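Local coordinates for protein lymphotactin (PDB 2NYZ) that probably acts as a secreted chemokine of the C class that attracts lymphocytes but not monocytes or neutrophils, at residues D[12-17]-D[32-37]. Numbering follows the deposited sequence.
Sequences VSLTTQ and GSLRAV
Val12 meets Leu34 through its backbone: its carbonyl O lies 3.4 Å from Leu34 CD2, a van der Waals contact between a carbonyl and a methyl group. The valine side chain itself turns away from 32-37 and packs instead on an aromatic side chain of a neighbouring chain, that of another protein. Ser13, whose small polar side chain also points away, lies with its backbone N at the margin of the same leucine methyl.

Leu14 is the main apolar residue of 12-17 in this contact. Its CB points toward 32-37, and with CG anti to the carbonyl carbon (chi1 -60°) the two methyls extend across to the second loop. Leu14 CD2 lies 3.4 Å from Ala36 CB; because alanine's side chain is a lone methyl, the end of the leucine can lie directly against it, bridging backbones whose CA atoms, Leu14 to Ala36, stay 7.7 Å apart. Leu14 CD1 is 4.4 Å from Leu34 CD1. Leu34 has CG anti to its own backbone N (chi1 176°), and its branches divide the work, CD2 against the Val12 carbonyl and CD1 facing Leu14.

From Thr15 onward the chain runs on past the second loop. Thr15 OG1 accepts a nearly straight hydrogen bond from Gln17 N (3.3 Å, 171° at the hydrogen), forming an ST turn, while its backbone bonds to Cys48, the disulfide partner of Cys11.

The contact thus joins the chemokine N-loop, just after the cysteine, to the loop linking strands 24-28 and 37-41. Because it rests on methyl groups, one set against a carbonyl and the others against methyls, its cohesion is dispersive and hydrophobic rather than directional, and would fix the loops' spacing less precisely than hydrogen bonds.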
ATOM      1  N   VAL D  12      10.908  27.577  -4.128  1.00 52.61           N
ATOM      2  CA  VAL D  12       9.777  26.809  -4.596  1.00 48.19           C
ATOM      3  C   VAL D  12       9.055  26.221  -3.402  1.00 47.40           C
ATOM      4  O   VAL D  12       7.835  26.119  -3.398  1.00 48.52           O
ATOM      5  CB  VAL D  12      10.245  25.692  -5.521  1.00 46.88           C
ATOM      6  CG1 VAL D  12       9.070  24.850  -5.959  1.00 41.87           C
ATOM      7  CG2 VAL D  12      10.961  26.300  -6.714  1.00 40.10           C
ATOM      8  N   SER D  13       9.820  25.849  -2.383  1.00 45.85           N
ATOM      9  CA  SER D  13       9.257  25.275  -1.170  1.00 47.57           C
ATOM     10  C   SER D  13       9.825  25.967   0.068  1.00 49.07           C
ATOM     11  O   SER D  13      10.985  26.388   0.086  1.00 49.24           O
ATOM     12  CB  SER D  13       9.555  23.774  -1.098  1.00 48.99           C
ATOM     13  OG  SER D  13       8.795  23.038  -2.040  1.00 51.23           O
ATOM     14  N   LEU D  14       9.002  26.088   1.102  1.00 47.62           N
ATOM     15  CA  LEU D  14       9.438  26.726   2.332  1.00 47.51           C
ATOM     16  C   LEU D  14       9.726  25.641   3.355  1.00 46.42           C
ATOM     17  O   LEU D  14       9.006  24.642   3.427  1.00 47.13           O
ATOM     18  CB  LEU D  14       8.356  27.687   2.837  1.00 50.91           C
ATOM     19  CG  LEU D  14       7.978  28.838   1.890  1.00 50.40           C
ATOM     20  CD1 LEU D  14       6.939  29.727   2.553  1.00 50.74           C
ATOM     21  CD2 LEU D  14       9.215  29.656   1.535  1.00 49.60           C
ATOM     22  N   THR D  15      10.787  25.824   4.132  1.00 43.56           N
ATOM     23  CA  THR D  15      11.145  24.823   5.118  1.00 43.37           C
ATOM     24  C   THR D  15       9.987  24.588   6.047  1.00 43.13           C
ATOM     25  O   THR D  15       9.152  25.457   6.232  1.00 42.70           O
ATOM     26  CB  THR D  15      12.324  25.241   5.972  1.00 45.62           C
ATOM     27  OG1 THR D  15      12.709  24.137   6.800  1.00 44.66           O
ATOM     28  CG2 THR D  15      11.938  26.418   6.855  1.00 42.03           C
ATOM     29  N   THR D  16       9.950  23.408   6.642  1.00 45.41           N
ATOM     30  CA  THR D  16       8.873  23.072   7.549  1.00 48.97           C
ATOM     31  C   THR D  16       9.388  22.893   8.973  1.00 50.04           C
ATOM     32  O   THR D  16       8.633  22.534   9.877  1.00 50.81           O
ATOM     33  CB  THR D  16       8.150  21.805   7.079  1.00 47.50           C
ATOM     34  OG1 THR D  16       7.092  21.506   7.991  1.00 56.92           O
ATOM     35  CG2 THR D  16       9.120  20.634   7.001  1.00 52.01           C
ATOM     36  N   GLN D  17      10.678  23.158   9.156  1.00 52.53           N
ATOM     37  CA  GLN D  17      11.328  23.069  10.460  1.00 55.78           C
ATOM     38  C   GLN D  17      11.878  24.429  10.842  1.00 54.43           C
ATOM     39  O   GLN D  17      12.456  25.129  10.014  1.00 53.64           O
ATOM     40  CB  GLN D  17      12.491  22.082  10.433  1.00 62.61           C
ATOM     41  CG  GLN D  17      12.093  20.649  10.657  1.00 75.64           C
ATOM     42  CD  GLN D  17      12.424  19.792   9.473  1.00 83.73           C
ATOM     43  OE1 GLN D  17      13.580  19.720   9.049  1.00 94.90           O
ATOM     44  NE2 GLN D  17      11.414  19.133   8.923  1.00 84.15           N
ATOM     45  N   GLY D  32       8.790  37.029  -4.903  1.00 87.66           N
ATOM     46  CA  GLY D  32       8.257  36.590  -6.177  1.00 87.31           C
ATOM     47  C   GLY D  32       6.827  36.128  -5.955  1.00 87.42           C
ATOM     48  O   GLY D  32       6.150  36.611  -5.043  1.00 86.99           O
ATOM     49  N   SER D  33       6.360  35.193  -6.777  1.00 86.63           N
ATOM     50  CA  SER D  33       5.001  34.672  -6.634  1.00 85.06           C
ATOM     51  C   SER D  33       4.865  33.997  -5.268  1.00 82.89           C
ATOM     52  O   SER D  33       3.761  33.791  -4.751  1.00 80.23           O
ATOM     53  CB  SER D  33       4.701  33.679  -7.761  1.00 83.76           C
ATOM     54  OG  SER D  33       5.752  32.739  -7.907  1.00 86.23           O
ATOM     55  N   LEU D  34       6.012  33.659  -4.695  1.00 81.56           N
ATOM     56  CA  LEU D  34       6.082  33.024  -3.391  1.00 78.63           C
ATOM     57  C   LEU D  34       7.140  33.781  -2.613  1.00 77.20           C
ATOM     58  O   LEU D  34       8.306  33.380  -2.573  1.00 76.86           O
ATOM     59  CB  LEU D  34       6.490  31.556  -3.531  1.00 74.65           C
ATOM     60  CG  LEU D  34       6.687  30.775  -2.235  1.00 70.23           C
ATOM     61  CD1 LEU D  34       5.385  30.725  -1.462  1.00 69.19           C
ATOM     62  CD2 LEU D  34       7.171  29.373  -2.558  1.00 72.46           C
ATOM     63  N   ARG D  35       6.735  34.897  -2.018  1.00 75.67           N
ATOM     64  CA  ARG D  35       7.659  35.714  -1.243  1.00 73.16           C
ATOM     65  C   ARG D  35       8.139  34.892  -0.060  1.00 69.51           C
ATOM     66  O   ARG D  35       7.385  34.087   0.493  1.00 67.36           O
ATOM     67  CB  ARG D  35       6.969  36.985  -0.741  1.00 74.92           C
ATOM     68  CG  ARG D  35       7.939  38.015  -0.192  1.00 79.95           C
ATOM     69  CD  ARG D  35       7.225  39.187   0.454  1.00 88.91           C
ATOM     70  NE  ARG D  35       6.623  38.820   1.733  1.00 95.55           N
ATOM     71  CZ  ARG D  35       6.811  39.490   2.865  1.00 98.52           C
ATOM     72  NH1 ARG D  35       7.587  40.569   2.880  1.00 96.81           N
ATOM     73  NH2 ARG D  35       6.230  39.076   3.985  1.00 99.54           N
ATOM     74  N   ALA D  36       9.394  35.091   0.329  1.00 65.84           N
ATOM     75  CA  ALA D  36       9.936  34.342   1.444  1.00 61.08           C
ATOM     76  C   ALA D  36      11.201  34.924   2.013  1.00 57.22           C
ATOM     77  O   ALA D  36      11.875  35.736   1.388  1.00 53.94           O
ATOM     78  CB  ALA D  36      10.188  32.906   1.030  1.00 64.56           C
ATOM     79  N   VAL D  37      11.499  34.486   3.227  1.00 55.82           N
ATOM     80  CA  VAL D  37      12.688  34.894   3.940  1.00 54.17           C
ATOM     81  C   VAL D  37      13.712  33.803   3.682  1.00 52.83           C
ATOM     82  O   VAL D  37      13.464  32.632   3.976  1.00 52.80           O
ATOM     83  CB  VAL D  37      12.436  34.957   5.451  1.00 53.70           C
ATOM     84  CG1 VAL D  37      13.740  35.250   6.177  1.00 52.52           C
ATOM     85  CG2 VAL D  37      11.390  36.012   5.758  1.00 57.99           C
TER